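Local coordinates for protein (R)-specific secondary-alkylsulfatase (Pseudomonas sp., PDB 4AXH) that hydrolyses (R)-secondary-alkyl sulfates with strict inversion of configuration, using two zinc ions to yield (S)-secondary alcohols and sulfate, at residues N573-A584 with Q594-K602; Y376-L384 with L420-Y431. One frame throughout, in Å; residues are numbered along the deposited sequence.

Interaction 1: residues N573-A584 with Q594-K602; sequences NWVFEDLKQDIA and QRVGSLNPK
Leu599 CD2 lies over one face of the Asn573 side-chain amide, above CG, and the backbone N and O of Asn600 meet its OD1 and ND2 at the edge. Asn573 OD1 takes Asn600 N at 2.8 Å on a lone pair in the amide plane, and Asn573 ND2 gives to Asn600 O at 2.9 Å, that oxygen lying 15° out of the plane. The pair of bonds fixes the rotation of the amide and fastens the chain beyond the hairpin to strand 570-576. With its CG beside the backbone N (chi1 -77°), Leu599 also leans over the carboxylate of Asp582: CD1 is 3.3 Å from Asp582 OD2, while CD2 lies between Asp582 and Asn573. Where strands 581-584 and 594-596 pair, Ala584 N bonds to Arg595 O at 3.0 Å, nearly straight at 175°, and Ile583 and Val596 form a non-hydrogen-bonded antiparallel pair. A type II turn from Arg595 to Ser598 then bends the chain away; Gly597 N, within it, donates to Asp582 O. Gln594 NE2 is held by Asp554 and Asp550 of helix 549-559, which packs on Ile583 through Phe553. This antiparallel beta hairpin edges the five-stranded sheet of the alkyl sulfatase C-terminal region; strand 605-609 pairs with the far side of strand 570-576, and Arg595 and Ser598 pack on Glu342 of the second subunit.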
# COMPACT_ATOMS: atom_id res chain seq x y z
N ASN A 573 -6.91 -24.78 22.84
CA ASN A 573 -7.55 -23.72 23.62
C ASN A 573 -6.50 -23.18 24.58
O ASN A 573 -5.66 -23.94 25.07
CB ASN A 573 -8.75 -24.23 24.40
CG ASN A 573 -10.01 -24.34 23.58
OD1 ASN A 573 -10.15 -23.72 22.51
ND2 ASN A 573 -10.96 -25.11 24.07
N TRP A 574 -6.52 -21.87 24.80
CA TRP A 574 -5.61 -21.16 25.69
C TRP A 574 -6.48 -20.30 26.60
O TRP A 574 -7.40 -19.61 26.12
CB TRP A 574 -4.64 -20.28 24.89
CG TRP A 574 -3.62 -21.04 24.11
CD1 TRP A 574 -3.80 -21.71 22.93
CD2 TRP A 574 -2.23 -21.18 24.44
NE1 TRP A 574 -2.62 -22.30 22.53
CE2 TRP A 574 -1.63 -21.96 23.42
CE3 TRP A 574 -1.43 -20.69 25.48
CZ2 TRP A 574 -0.27 -22.29 23.43
CZ3 TRP A 574 -0.08 -21.03 25.50
CH2 TRP A 574 0.48 -21.82 24.48
N VAL A 575 -6.24 -20.38 27.92
CA VAL A 575 -7.02 -19.64 28.91
C VAL A 575 -6.12 -18.90 29.85
O VAL A 575 -5.25 -19.50 30.48
CB VAL A 575 -8.23 -20.37 29.57
CG1 VAL A 575 -8.38 -21.82 29.09
CG2 VAL A 575 -8.24 -20.27 31.09
N PHE A 576 -6.28 -17.58 29.89
CA PHE A 576 -5.48 -16.68 30.69
C PHE A 576 -6.30 -16.12 31.84
O PHE A 576 -7.07 -15.17 31.66
CB PHE A 576 -4.89 -15.57 29.79
CG PHE A 576 -3.90 -16.05 28.75
CD1 PHE A 576 -4.33 -16.47 27.50
CD2 PHE A 576 -2.54 -16.03 29.01
CE1 PHE A 576 -3.41 -16.89 26.53
CE2 PHE A 576 -1.62 -16.44 28.04
CZ PHE A 576 -2.07 -16.87 26.81
N GLU A 577 -6.15 -16.73 33.01
CA GLU A 577 -6.86 -16.41 34.25
C GLU A 577 -6.70 -14.96 34.71
O GLU A 577 -7.68 -14.33 35.12
CB GLU A 577 -6.52 -17.42 35.38
CG GLU A 577 -5.04 -17.74 35.58
CD GLU A 577 -4.57 -19.18 35.43
OE1 GLU A 577 -5.23 -19.97 34.70
OE2 GLU A 577 -3.52 -19.52 36.02
N ASP A 578 -5.47 -14.42 34.61
CA ASP A 578 -5.15 -13.05 34.99
C ASP A 578 -5.76 -12.01 34.03
O ASP A 578 -5.93 -10.85 34.41
CB ASP A 578 -3.62 -12.87 35.06
CG ASP A 578 -2.91 -12.96 33.72
OD1 ASP A 578 -3.25 -13.87 32.93
OD2 ASP A 578 -2.03 -12.10 33.45
N LEU A 579 -6.06 -12.43 32.78
CA LEU A 579 -6.59 -11.60 31.71
C LEU A 579 -8.07 -11.79 31.47
O LEU A 579 -8.65 -11.01 30.71
CB LEU A 579 -5.86 -11.94 30.40
CG LEU A 579 -4.59 -11.19 30.08
CD1 LEU A 579 -3.73 -12.00 29.15
CD2 LEU A 579 -4.89 -9.86 29.43
N LYS A 580 -8.67 -12.87 32.04
CA LYS A 580 -10.06 -13.29 31.82
C LYS A 580 -10.38 -13.40 30.31
O LYS A 580 -11.48 -13.07 29.84
CB LYS A 580 -11.09 -12.49 32.68
CG LYS A 580 -11.30 -11.00 32.36
CD LYS A 580 -12.47 -10.40 33.14
CE LYS A 580 -12.56 -8.90 33.04
NZ LYS A 580 -13.08 -8.44 31.72
N GLN A 581 -9.36 -13.86 29.55
CA GLN A 581 -9.41 -13.99 28.10
C GLN A 581 -9.12 -15.42 27.61
O GLN A 581 -8.13 -16.04 28.00
CB GLN A 581 -8.45 -12.98 27.44
CG GLN A 581 -8.85 -12.60 26.02
CD GLN A 581 -7.67 -12.61 25.08
OE1 GLN A 581 -6.83 -11.70 25.08
NE2 GLN A 581 -7.60 -13.64 24.25
N ASP A 582 -10.00 -15.91 26.73
CA ASP A 582 -9.93 -17.23 26.14
C ASP A 582 -9.64 -17.12 24.66
O ASP A 582 -10.28 -16.35 23.96
CB ASP A 582 -11.24 -17.99 26.38
CG ASP A 582 -11.50 -18.30 27.84
OD1 ASP A 582 -12.09 -17.44 28.54
OD2 ASP A 582 -11.09 -19.38 28.29
N ILE A 583 -8.65 -17.87 24.19
CA ILE A 583 -8.27 -17.84 22.78
C ILE A 583 -8.20 -19.25 22.21
O ILE A 583 -7.58 -20.13 22.80
CB ILE A 583 -7.04 -16.90 22.51
CG1 ILE A 583 -6.57 -16.86 21.03
CG2 ILE A 583 -5.89 -17.03 23.51
CD1 ILE A 583 -5.76 -18.04 20.51
N ALA A 584 -8.86 -19.48 21.07
CA ALA A 584 -8.92 -20.79 20.43
C ALA A 584 -8.08 -20.89 19.15
O ALA A 584 -8.48 -20.41 18.09
CB ALA A 584 -10.37 -21.18 20.16
N GLN A 594 -6.64 -18.17 14.47
CA GLN A 594 -7.06 -17.97 15.86
C GLN A 594 -8.39 -17.24 16.00
O GLN A 594 -8.79 -16.51 15.09
CB GLN A 594 -5.96 -17.27 16.69
CG GLN A 594 -5.67 -15.81 16.32
CD GLN A 594 -4.85 -15.07 17.35
OE1 GLN A 594 -4.86 -15.38 18.55
NE2 GLN A 594 -4.15 -14.04 16.92
N ARG A 595 -9.05 -17.42 17.14
CA ARG A 595 -10.33 -16.81 17.48
C ARG A 595 -10.22 -16.28 18.89
O ARG A 595 -10.19 -17.07 19.84
CB ARG A 595 -11.48 -17.83 17.41
CG ARG A 595 -11.81 -18.35 16.03
CD ARG A 595 -12.92 -19.37 16.13
NE ARG A 595 -13.13 -20.06 14.85
CZ ARG A 595 -14.04 -21.00 14.65
NH1 ARG A 595 -14.85 -21.37 15.64
NH2 ARG A 595 -14.15 -21.58 13.46
N VAL A 596 -10.15 -14.96 19.04
CA VAL A 596 -10.06 -14.29 20.34
C VAL A 596 -11.46 -14.24 20.94
O VAL A 596 -12.42 -13.96 20.22
CB VAL A 596 -9.41 -12.88 20.21
CG1 VAL A 596 -9.28 -12.19 21.56
CG2 VAL A 596 -8.05 -12.97 19.52
N GLY A 597 -11.57 -14.60 22.22
CA GLY A 597 -12.84 -14.64 22.96
C GLY A 597 -13.63 -15.92 22.77
O GLY A 597 -14.75 -16.05 23.29
N SER A 598 -13.07 -16.89 22.04
CA SER A 598 -13.71 -18.16 21.76
C SER A 598 -12.96 -19.31 22.46
O SER A 598 -11.87 -19.11 23.00
CB SER A 598 -13.76 -18.39 20.25
OG SER A 598 -14.57 -19.50 19.88
N LEU A 599 -13.60 -20.48 22.50
CA LEU A 599 -13.08 -21.74 23.03
C LEU A 599 -13.68 -22.85 22.18
O LEU A 599 -14.91 -22.93 22.06
CB LEU A 599 -13.44 -21.96 24.52
CG LEU A 599 -12.66 -21.19 25.58
CD1 LEU A 599 -13.41 -21.21 26.90
CD2 LEU A 599 -11.25 -21.74 25.77
N ASN A 600 -12.83 -23.68 21.56
CA ASN A 600 -13.32 -24.79 20.76
C ASN A 600 -13.85 -25.87 21.69
O ASN A 600 -13.16 -26.25 22.64
CB ASN A 600 -12.25 -25.35 19.83
CG ASN A 600 -12.85 -26.14 18.70
OD1 ASN A 600 -13.19 -27.32 18.85
ND2 ASN A 600 -13.03 -25.50 17.56
N PRO A 601 -15.10 -26.34 21.50
CA PRO A 601 -15.64 -27.36 22.41
C PRO A 601 -14.95 -28.73 22.30
O PRO A 601 -14.88 -29.46 23.29
CB PRO A 601 -17.13 -27.43 22.04
CG PRO A 601 -17.38 -26.27 21.11
CD PRO A 601 -16.07 -25.99 20.45
N LYS A 602 -14.41 -29.05 21.11
CA LYS A 602 -13.74 -30.32 20.86
C LYS A 602 -12.22 -30.12 20.69
O LYS A 602 -11.60 -30.75 19.83
CB LYS A 602 -14.40 -31.00 19.63
CG LYS A 602 -14.32 -32.53 19.60
CD LYS A 602 -14.30 -33.09 18.16
CE LYS A 602 -12.90 -33.41 17.65
NZ LYS A 602 -12.89 -33.96 16.27

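Interaction 2: residues Y376-L384 with L420-Y431; sequences YAFLNNRAL and LSTNLRAVYQRY
Val427 is the central bump: CG2 lies against the backbone of helix 376-384 at Leu379 O (3.8 Å) and CG1 against the Ala383 methyl, CB (3.7 Å). The small Ala383 faces Val427 here, consistent with the close approach of the segment axes, 9.1 Å at 58°. On one side of this point Leu379 pushes into the hollow formed by Leu420, Asn423 and Leu424. Its CD2 touches Leu420 CD1 at 3.8 Å and Leu424 CD2 at 3.9 Å, while CD1 touches Asn423 CB and ND2, the two side chains crossing at a slant. Leu420 CD1 also reaches the edge of the Phe378 ring, near its plane. Toward the C-terminal end of helix 420-431, Tyr431 closes the contact. Leu384 lies across one face of its ring, in a CH-pi contact that puts CD1 3.9 Å from the ring centroid, and Arg430 CG lies over the opposite face. The phenol OH gives a 2.8 Å hydrogen bond to Asn380 OD1, meeting a lone pair in the amide plane; that plane is turned 63° from the ring. Asn380 CG points anti to its own N (chi1 -173°), which swings the amide to the tyrosine, and ND2 bonds to Asn381 OD1. Asn423 is held at its polar end by Leu319 N and His317 O, so this helix borders the sulfate-binding loop. Helix 393-400 packs on Phe378, Ala383 and Leu424, helix 330-344 covers Asn380 and Asn381, and helix 420-431 belongs to the dimerisation region, in keeping with the Arg425 salt bridge to Asp443 of the second subunit.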
# COMPACT_ATOMS: atom_id res chain seq x y z
N TYR A 376 3.29 17.66 -0.23
CA TYR A 376 2.59 16.40 -0.12
C TYR A 376 1.46 16.26 -1.11
O TYR A 376 1.37 15.21 -1.76
CB TYR A 376 2.20 16.06 1.33
CG TYR A 376 3.43 15.82 2.20
CD1 TYR A 376 4.25 14.71 1.98
CD2 TYR A 376 3.83 16.75 3.14
CE1 TYR A 376 5.42 14.53 2.70
CE2 TYR A 376 4.99 16.56 3.89
CZ TYR A 376 5.78 15.44 3.66
OH TYR A 376 6.93 15.23 4.40
N ALA A 377 0.67 17.34 -1.32
CA ALA A 377 -0.43 17.31 -2.30
C ALA A 377 0.13 17.12 -3.69
O ALA A 377 -0.45 16.37 -4.47
CB ALA A 377 -1.26 18.57 -2.23
N PHE A 378 1.32 17.70 -3.97
CA PHE A 378 1.98 17.53 -5.26
C PHE A 378 2.35 16.05 -5.48
O PHE A 378 2.15 15.51 -6.57
CB PHE A 378 3.23 18.42 -5.38
CG PHE A 378 4.13 18.09 -6.54
CD1 PHE A 378 3.78 18.42 -7.84
CD2 PHE A 378 5.33 17.41 -6.33
CE1 PHE A 378 4.62 18.11 -8.92
CE2 PHE A 378 6.16 17.06 -7.41
CZ PHE A 378 5.79 17.41 -8.71
N LEU A 379 2.91 15.42 -4.47
CA LEU A 379 3.32 14.03 -4.58
C LEU A 379 2.15 13.17 -4.98
O LEU A 379 2.24 12.49 -6.00
CB LEU A 379 4.02 13.53 -3.31
CG LEU A 379 5.44 14.02 -3.11
CD1 LEU A 379 5.89 13.76 -1.68
CD2 LEU A 379 6.39 13.38 -4.12
N ASN A 380 1.04 13.31 -4.27
CA ASN A 380 -0.19 12.58 -4.54
C ASN A 380 -0.77 12.95 -5.93
O ASN A 380 -0.90 12.08 -6.80
CB ASN A 380 -1.20 12.87 -3.43
CG ASN A 380 -2.45 12.05 -3.54
OD1 ASN A 380 -2.49 10.89 -3.10
ND2 ASN A 380 -3.48 12.62 -4.14
N ASN A 381 -1.08 14.24 -6.14
CA ASN A 381 -1.72 14.75 -7.34
C ASN A 381 -0.93 14.63 -8.62
O ASN A 381 -1.52 14.30 -9.64
CB ASN A 381 -2.24 16.16 -7.15
CG ASN A 381 -3.22 16.34 -6.01
OD1 ASN A 381 -4.01 15.45 -5.66
ND2 ASN A 381 -3.21 17.54 -5.43
N ARG A 382 0.40 14.90 -8.61
CA ARG A 382 1.19 14.81 -9.85
C ARG A 382 1.33 13.35 -10.28
O ARG A 382 1.18 13.06 -11.47
CB ARG A 382 2.56 15.48 -9.71
CG ARG A 382 3.53 15.28 -10.90
CD ARG A 382 3.69 16.51 -11.79
NE ARG A 382 2.62 16.61 -12.78
CZ ARG A 382 2.83 16.61 -14.08
NH1 ARG A 382 4.06 16.55 -14.57
NH2 ARG A 382 1.80 16.68 -14.92
N ALA A 383 1.58 12.45 -9.32
CA ALA A 383 1.70 11.03 -9.58
C ALA A 383 0.39 10.52 -10.19
O ALA A 383 0.44 9.94 -11.28
CB ALA A 383 2.06 10.27 -8.29
N LEU A 384 -0.77 10.81 -9.54
CA LEU A 384 -2.11 10.41 -10.03
C LEU A 384 -2.36 10.97 -11.44
O LEU A 384 -2.92 10.28 -12.29
CB LEU A 384 -3.18 10.92 -9.06
CG LEU A 384 -4.04 9.91 -8.26
CD1 LEU A 384 -3.52 8.48 -8.35
CD2 LEU A 384 -4.23 10.37 -6.82
N LEU A 420 12.12 12.10 -3.43
CA LEU A 420 11.09 12.47 -4.40
C LEU A 420 10.81 11.31 -5.36
O LEU A 420 9.65 10.97 -5.58
CB LEU A 420 11.43 13.79 -5.12
CG LEU A 420 10.72 14.13 -6.45
CD1 LEU A 420 9.29 14.53 -6.25
CD2 LEU A 420 11.46 15.22 -7.17
N SER A 421 11.87 10.66 -5.84
CA SER A 421 11.75 9.49 -6.72
C SER A 421 11.00 8.34 -6.01
O SER A 421 9.99 7.85 -6.53
CB SER A 421 13.14 9.05 -7.16
OG SER A 421 13.95 8.77 -6.03
N THR A 422 11.46 7.95 -4.78
CA THR A 422 10.89 6.89 -3.95
C THR A 422 9.41 7.14 -3.67
O THR A 422 8.60 6.23 -3.87
CB THR A 422 11.70 6.78 -2.66
OG1 THR A 422 13.08 6.65 -2.99
CG2 THR A 422 11.22 5.65 -1.74
N ASN A 423 9.08 8.38 -3.22
CA ASN A 423 7.73 8.81 -2.89
C ASN A 423 6.80 8.81 -4.07
O ASN A 423 5.65 8.42 -3.90
CB ASN A 423 7.73 10.16 -2.18
CG ASN A 423 8.19 10.07 -0.74
OD1 ASN A 423 8.23 8.98 -0.12
ND2 ASN A 423 8.55 11.22 -0.17
N LEU A 424 7.27 9.22 -5.26
CA LEU A 424 6.44 9.17 -6.48
C LEU A 424 6.13 7.70 -6.82
O LEU A 424 4.98 7.36 -7.09
CB LEU A 424 7.11 9.87 -7.69
CG LEU A 424 7.28 11.38 -7.61
CD1 LEU A 424 8.24 11.83 -8.63
CD2 LEU A 424 5.96 12.14 -7.75
N ARG A 425 7.15 6.83 -6.72
CA ARG A 425 7.02 5.39 -6.94
C ARG A 425 6.04 4.83 -5.91
O ARG A 425 5.15 4.10 -6.29
CB ARG A 425 8.42 4.70 -6.92
CG ARG A 425 9.27 5.07 -8.16
CD ARG A 425 10.55 4.29 -8.39
NE ARG A 425 11.69 4.91 -7.73
CZ ARG A 425 12.79 5.32 -8.33
NH1 ARG A 425 12.96 5.13 -9.63
NH2 ARG A 425 13.75 5.90 -7.63
N ALA A 426 6.13 5.29 -4.64
CA ALA A 426 5.25 4.91 -3.53
C ALA A 426 3.78 5.20 -3.80
O ALA A 426 2.93 4.37 -3.46
CB ALA A 426 5.71 5.57 -2.21
N VAL A 427 3.47 6.41 -4.35
CA VAL A 427 2.07 6.84 -4.69
C VAL A 427 1.52 5.85 -5.77
O VAL A 427 0.36 5.44 -5.67
CB VAL A 427 1.91 8.35 -5.08
CG1 VAL A 427 0.45 8.73 -5.35
CG2 VAL A 427 2.48 9.27 -4.00
N TYR A 428 2.37 5.43 -6.74
CA TYR A 428 2.05 4.44 -7.75
C TYR A 428 1.73 3.11 -7.07
O TYR A 428 0.68 2.56 -7.36
CB TYR A 428 3.19 4.28 -8.76
CG TYR A 428 2.84 3.42 -9.95
CD1 TYR A 428 2.92 2.02 -9.88
CD2 TYR A 428 2.43 3.99 -11.15
CE1 TYR A 428 2.61 1.22 -10.99
CE2 TYR A 428 2.12 3.20 -12.26
CZ TYR A 428 2.22 1.82 -12.18
OH TYR A 428 1.91 1.07 -13.28
N GLN A 429 2.61 2.62 -6.15
CA GLN A 429 2.41 1.40 -5.36
C GLN A 429 1.08 1.47 -4.57
O GLN A 429 0.26 0.54 -4.65
CB GLN A 429 3.60 1.17 -4.38
CG GLN A 429 3.33 0.11 -3.28
CD GLN A 429 4.35 0.10 -2.15
OE1 GLN A 429 5.57 0.14 -2.38
NE2 GLN A 429 3.87 -0.03 -0.92
N ARG A 430 0.88 2.58 -3.81
CA ARG A 430 -0.34 2.78 -3.02
C ARG A 430 -1.65 2.70 -3.84
O ARG A 430 -2.57 2.02 -3.41
CB ARG A 430 -0.24 4.02 -2.10
CG ARG A 430 -1.50 4.87 -1.99
CD ARG A 430 -1.88 5.32 -0.59
NE ARG A 430 -3.17 6.01 -0.68
CZ ARG A 430 -4.14 5.96 0.22
NH1 ARG A 430 -3.99 5.25 1.33
NH2 ARG A 430 -5.29 6.60 0.01
N TYR A 431 -1.72 3.33 -5.02
CA TYR A 431 -2.94 3.35 -5.83
C TYR A 431 -3.02 2.23 -6.85
O TYR A 431 -4.13 1.85 -7.23
CB TYR A 431 -3.13 4.72 -6.56
CG TYR A 431 -3.53 5.87 -5.66
CD1 TYR A 431 -4.84 6.03 -5.25
CD2 TYR A 431 -2.58 6.80 -5.23
CE1 TYR A 431 -5.21 7.09 -4.40
CE2 TYR A 431 -2.95 7.88 -4.42
CZ TYR A 431 -4.26 8.03 -4.01
OH TYR A 431 -4.61 9.07 -3.15

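From the N terminus, the chain first runs through the metallo-beta-lactamase region to helix 362-388, which carries residues 376-384. Interaction 2 closes a loop of 35 residues, containing helix 393-400, when helix 420-431 comes back against it. The chain then passes through a run of helices before reaching the C-terminal sheet, where interaction 1 closes a tight hairpin of strands 581-588 and 591-596 and ties the following loop to strand 570-576. The two contacts are in series, neither nested nor crossing, with centres about 44 Å apart and nearest atoms about 24 Å apart. Interaction 2 joins helices beside the sulfate site, interaction 1 the sheet's edge, and both border the second subunit.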